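Local coordinates for protein dihydropyrimidinase (Dictyostelium discoideum, PDB 2FTW) that catalyses the reversible, zinc-dependent hydrolytic ring opening of dihydropyrimidines, the second step of reductive pyrimidine degradation, at residues I272-W284 against F294-K307. Residues are numbered along the deposited sequence; the frame is centred on the assembly and turned at random.
Sequences IAAGLGVDGSHMW and FVMGPPIRPDPRTK
The imidazole of H282 overlaps the phenyl ring of F294 in an offset stack, the planes 15° apart and the centroids separated by 4.3 Å. H282 CB sits over the middle of the phenyl face, 3.6 Å from the ring centroid, while ND1 and CG lie above CE2. A hydrogen bond from ND1 back to D279 O, 3.0 Å long and bent to 146°, restrains the rotation of the imidazole. V278 meets the same phenyl ring at its edge through CG2, a methyl that also touches I300 CD1. I300 fills the centre of the contact: CD1 reaches A274 CB, and CG2, anti to the backbone N, turns onto the V278 carbonyl. Beside it the two backbones come close enough for G280 N to donate to R301 O (2.8 Å), from above the carbonyl plane, and for G280 CA to approach I300 O. An Asx turn shapes this bend, D279 OD1 accepting from both S281 N and S281 OG. At the other end, K307 stretches its extended chain past the C-terminal end of the short helix 273-277; NZ donates to G277 O at 3.1 Å from well above the carbonyl plane, and a water joins L276 O to K307 O. Toward the metal centre, I272 CD1 and M296 CE meet tip to tip at 3.6 Å. W284, whose CZ3 touches P302 CB, donates through NE1 to R486 O of a second subunit. The two segments, mostly loop, thus link the tetramer interface to the second shell of the binuclear zinc site, where M296 packs on the zinc ligand D325, in the (beta/alpha)8-barrel of the amidohydrolase superfamily.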
loop_
_atom_site.group_PDB
_atom_site.type_symbol
_atom_site.label_atom_id
_atom_site.label_comp_id
_atom_site.label_asym_id
_atom_site.label_seq_id
_atom_site.Cartn_x
_atom_site.Cartn_y
_atom_site.Cartn_z
ATOM N N ILE A 272 8.427 -20.993 6.542
ATOM C CA ILE A 272 8.891 -22.379 6.702
ATOM C C ILE A 272 8.583 -23.178 5.449
ATOM O O ILE A 272 7.797 -22.751 4.614
ATOM C CB ILE A 272 8.328 -23.054 7.981
ATOM C CG1 ILE A 272 6.791 -23.053 7.997
ATOM C CG2 ILE A 272 8.868 -22.351 9.228
ATOM C CD1 ILE A 272 6.212 -24.104 8.905
ATOM N N ALA A 273 9.246 -24.324 5.311
ATOM C CA ALA A 273 9.208 -25.096 4.083
ATOM C C ALA A 273 7.771 -25.472 3.683
ATOM O O ALA A 273 7.403 -25.402 2.506
ATOM C CB ALA A 273 10.114 -26.342 4.214
ATOM N N ALA A 274 6.948 -25.823 4.660
ATOM C CA ALA A 274 5.539 -26.162 4.408
ATOM C C ALA A 274 4.763 -24.998 3.781
ATOM O O ALA A 274 3.950 -25.192 2.879
ATOM C CB ALA A 274 4.859 -26.598 5.713
ATOM N N GLY A 275 4.989 -23.795 4.296
ATOM C CA GLY A 275 4.331 -22.603 3.801
ATOM C C GLY A 275 4.809 -22.238 2.411
ATOM O O GLY A 275 4.077 -21.636 1.633
ATOM N N LEU A 276 6.042 -22.616 2.094
ATOM C CA LEU A 276 6.615 -22.318 0.795
ATOM C C LEU A 276 6.298 -23.390 -0.237
ATOM O O LEU A 276 6.412 -23.140 -1.446
ATOM C CB LEU A 276 8.129 -22.112 0.929
ATOM C CG LEU A 276 8.522 -20.860 1.726
ATOM C CD1 LEU A 276 10.027 -20.788 1.871
ATOM C CD2 LEU A 276 7.978 -19.558 1.113
ATOM N N GLY A 277 5.856 -24.552 0.242
ATOM C CA GLY A 277 5.710 -25.747 -0.581
ATOM C C GLY A 277 4.308 -26.307 -0.774
ATOM O O GLY A 277 4.061 -26.966 -1.784
ATOM N N VAL A 278 3.394 -26.084 0.173
ATOM C CA VAL A 278 2.023 -26.628 0.049
ATOM C C VAL A 278 0.955 -25.668 0.565
ATOM O O VAL A 278 1.251 -24.680 1.235
ATOM C CB VAL A 278 1.861 -28.020 0.741
ATOM C CG1 VAL A 278 2.978 -28.982 0.321
ATOM C CG2 VAL A 278 1.853 -27.895 2.250
ATOM N N ASP A 279 -0.297 -25.957 0.241
ATOM C CA ASP A 279 -1.385 -25.128 0.744
ATOM C C ASP A 279 -2.298 -25.924 1.657
ATOM O O ASP A 279 -2.202 -27.149 1.718
ATOM C CB ASP A 279 -2.134 -24.448 -0.402
ATOM C CG ASP A 279 -3.075 -25.372 -1.127
ATOM O OD1 ASP A 279 -3.342 -26.489 -0.639
ATOM O OD2 ASP A 279 -3.569 -24.957 -2.197
ATOM N N GLY A 280 -3.179 -25.215 2.362
ATOM C CA GLY A 280 -3.973 -25.801 3.445
ATOM C C GLY A 280 -5.227 -26.536 3.006
ATOM O O GLY A 280 -5.982 -27.012 3.840
ATOM N N SER A 281 -5.448 -26.624 1.700
ATOM C CA SER A 281 -6.571 -27.382 1.140
ATOM C C SER A 281 -6.481 -28.886 1.439
ATOM O O SER A 281 -7.470 -29.601 1.277
ATOM C CB SER A 281 -6.658 -27.156 -0.378
ATOM O OG SER A 281 -5.556 -27.759 -1.057
ATOM N N HIS A 282 -5.303 -29.367 1.847
ATOM C CA HIS A 282 -5.149 -30.759 2.308
ATOM C C HIS A 282 -5.882 -31.060 3.630
ATOM O O HIS A 282 -6.132 -32.220 3.939
ATOM C CB HIS A 282 -3.679 -31.123 2.478
ATOM C CG HIS A 282 -2.897 -31.091 1.207
ATOM N ND1 HIS A 282 -2.044 -30.056 0.890
ATOM C CD2 HIS A 282 -2.828 -31.967 0.176
ATOM C CE1 HIS A 282 -1.492 -30.293 -0.287
ATOM N NE2 HIS A 282 -1.948 -31.446 -0.737
ATOM N N MET A 283 -6.210 -30.019 4.402
ATOM C CA MET A 283 -7.031 -30.182 5.618
ATOM C C MET A 283 -8.511 -30.477 5.313
ATOM O O MET A 283 -9.249 -30.917 6.199
ATOM C CB MET A 283 -6.908 -28.950 6.538
ATOM C CG MET A 283 -5.603 -28.911 7.344
ATOM S SD MET A 283 -5.380 -27.393 8.319
ATOM C CE MET A 283 -5.101 -26.203 7.011
ATOM N N TRP A 284 -8.934 -30.234 4.070
ATOM C CA TRP A 284 -10.278 -30.589 3.608
ATOM C C TRP A 284 -10.317 -31.931 2.877
ATOM O O TRP A 284 -11.350 -32.290 2.320
ATOM C CB TRP A 284 -10.857 -29.500 2.699
ATOM C CG TRP A 284 -11.427 -28.331 3.440
ATOM C CD1 TRP A 284 -12.746 -28.056 3.647
ATOM C CD2 TRP A 284 -10.689 -27.272 4.064
ATOM N NE1 TRP A 284 -12.883 -26.881 4.357
ATOM C CE2 TRP A 284 -11.635 -26.383 4.632
ATOM C CE3 TRP A 284 -9.324 -26.984 4.194
ATOM C CZ2 TRP A 284 -11.264 -25.235 5.328
ATOM C CZ3 TRP A 284 -8.947 -25.823 4.890
ATOM C CH2 TRP A 284 -9.922 -24.971 5.453
ATOM N N PHE A 294 -1.508 -32.683 8.040
ATOM C CA PHE A 294 -1.034 -31.352 7.652
ATOM C C PHE A 294 -1.297 -30.310 8.732
ATOM O O PHE A 294 -0.987 -29.125 8.539
ATOM C CB PHE A 294 -1.674 -30.924 6.338
ATOM C CG PHE A 294 -1.080 -31.580 5.124
ATOM C CD1 PHE A 294 -1.311 -32.921 4.860
ATOM C CD2 PHE A 294 -0.343 -30.848 4.213
ATOM C CE1 PHE A 294 -0.793 -33.522 3.728
ATOM C CE2 PHE A 294 0.166 -31.446 3.082
ATOM C CZ PHE A 294 -0.057 -32.795 2.847
ATOM N N VAL A 295 -1.864 -30.753 9.859
ATOM C CA VAL A 295 -2.198 -29.869 10.964
ATOM C C VAL A 295 -0.934 -29.428 11.718
ATOM O O VAL A 295 -0.102 -30.242 12.158
ATOM C CB VAL A 295 -3.245 -30.506 11.945
ATOM C CG1 VAL A 295 -3.431 -29.661 13.191
ATOM C CG2 VAL A 295 -4.605 -30.688 11.243
ATOM N N MET A 296 -0.805 -28.111 11.832
ATOM C CA MET A 296 0.232 -27.476 12.626
ATOM C C MET A 296 -0.291 -26.086 12.987
ATOM O O MET A 296 -1.363 -25.694 12.527
ATOM C CB MET A 296 1.533 -27.369 11.832
ATOM C CG MET A 296 1.461 -26.515 10.578
ATOM S SD MET A 296 3.089 -25.971 10.026
ATOM C CE MET A 296 3.464 -24.644 11.177
ATOM N N GLY A 297 0.467 -25.342 13.782
ATOM C CA GLY A 297 0.042 -24.014 14.215
ATOM C C GLY A 297 1.157 -22.997 14.077
ATOM O O GLY A 297 2.276 -23.254 14.532
ATOM N N PRO A 298 0.873 -21.847 13.432
ATOM C CA PRO A 298 -0.371 -21.541 12.725
ATOM C C PRO A 298 -0.632 -22.506 11.570
ATOM O O PRO A 298 0.307 -23.115 11.057
ATOM C CB PRO A 298 -0.154 -20.119 12.188
ATOM C CG PRO A 298 1.291 -19.806 12.412
ATOM C CD PRO A 298 1.812 -20.714 13.439
ATOM N N PRO A 299 -1.905 -22.652 11.164
ATOM C CA PRO A 299 -2.179 -23.571 10.067
ATOM C C PRO A 299 -1.561 -23.135 8.738
ATOM O O PRO A 299 -1.317 -21.940 8.517
ATOM C CB PRO A 299 -3.717 -23.571 9.959
ATOM C CG PRO A 299 -4.232 -22.839 11.145
ATOM C CD PRO A 299 -3.121 -21.994 11.669
ATOM N N ILE A 300 -1.307 -24.121 7.879
ATOM C CA ILE A 300 -0.994 -23.882 6.468
ATOM C C ILE A 300 -2.248 -23.300 5.804
ATOM O O ILE A 300 -3.369 -23.778 6.031
ATOM C CB ILE A 300 -0.525 -25.184 5.731
ATOM C CG1 ILE A 300 0.664 -25.828 6.454
ATOM C CG2 ILE A 300 -0.103 -24.860 4.308
ATOM C CD1 ILE A 300 0.913 -27.309 6.075
ATOM N N ARG A 301 -2.069 -22.247 5.013
ATOM C CA ARG A 301 -3.202 -21.427 4.596
ATOM C C ARG A 301 -3.832 -21.964 3.328
ATOM O O ARG A 301 -3.113 -22.367 2.415
ATOM C CB ARG A 301 -2.780 -19.961 4.415
ATOM C CG ARG A 301 -2.196 -19.319 5.693
ATOM C CD ARG A 301 -3.169 -19.453 6.852
ATOM N NE ARG A 301 -2.703 -18.886 8.108
ATOM C CZ ARG A 301 -3.388 -18.957 9.250
ATOM N NH1 ARG A 301 -2.897 -18.413 10.350
ATOM N NH2 ARG A 301 -4.575 -19.574 9.295
ATOM N N PRO A 302 -5.182 -22.000 3.276
ATOM C CA PRO A 302 -5.855 -22.491 2.085
ATOM C C PRO A 302 -5.874 -21.516 0.910
ATOM O O PRO A 302 -6.112 -21.968 -0.208
ATOM C CB PRO A 302 -7.273 -22.807 2.581
ATOM C CG PRO A 302 -7.498 -21.917 3.723
ATOM C CD PRO A 302 -6.139 -21.650 4.342
ATOM N N ASP A 303 -5.632 -20.216 1.136
ATOM C CA ASP A 303 -5.455 -19.260 0.020
ATOM C C ASP A 303 -4.317 -19.728 -0.906
ATOM O O ASP A 303 -3.165 -19.742 -0.481
ATOM C CB ASP A 303 -5.154 -17.839 0.536
ATOM C CG ASP A 303 -4.888 -16.836 -0.595
ATOM O OD1 ASP A 303 -4.727 -17.254 -1.766
ATOM O OD2 ASP A 303 -4.823 -15.614 -0.317
ATOM N N PRO A 304 -4.640 -20.075 -2.179
ATOM C CA PRO A 304 -3.679 -20.620 -3.151
ATOM C C PRO A 304 -2.500 -19.713 -3.503
ATOM O O PRO A 304 -1.421 -20.215 -3.845
ATOM C CB PRO A 304 -4.534 -20.845 -4.407
ATOM C CG PRO A 304 -5.943 -20.902 -3.913
ATOM C CD PRO A 304 -5.986 -19.943 -2.785
ATOM N N ARG A 305 -2.693 -18.395 -3.437
ATOM C CA ARG A 305 -1.593 -17.511 -3.823
ATOM C C ARG A 305 -0.554 -17.329 -2.700
ATOM O O ARG A 305 0.472 -16.675 -2.897
ATOM C CB ARG A 305 -2.111 -16.184 -4.401
ATOM C CG ARG A 305 -2.858 -15.276 -3.452
ATOM C CD ARG A 305 -3.453 -14.098 -4.208
ATOM N NE ARG A 305 -2.436 -13.352 -4.945
ATOM C CZ ARG A 305 -1.632 -12.433 -4.415
ATOM N NH1 ARG A 305 -1.707 -12.123 -3.127
ATOM N NH2 ARG A 305 -0.735 -11.825 -5.184
ATOM N N THR A 306 -0.784 -17.978 -1.564
ATOM C CA THR A 306 0.044 -17.812 -0.388
ATOM C C THR A 306 1.534 -18.113 -0.554
ATOM O O THR A 306 2.379 -17.287 -0.203
ATOM C CB THR A 306 -0.487 -18.655 0.787
ATOM O OG1 THR A 306 -1.784 -18.193 1.152
ATOM C CG2 THR A 306 0.431 -18.540 1.996
ATOM N N LYS A 307 1.861 -19.297 -1.067
ATOM C CA LYS A 307 3.263 -19.707 -1.088
ATOM C C LYS A 307 4.108 -18.890 -2.053
ATOM O O LYS A 307 5.288 -18.633 -1.780
ATOM C CB LYS A 307 3.405 -21.219 -1.345
ATOM C CG LYS A 307 3.233 -21.695 -2.750
ATOM C CD LYS A 307 3.206 -23.232 -2.755
ATOM C CE LYS A 307 3.030 -23.790 -4.162
ATOM N NZ LYS A 307 3.188 -25.280 -4.174
HETATM O O HOH W 1 6.817 -20.642 -2.560
#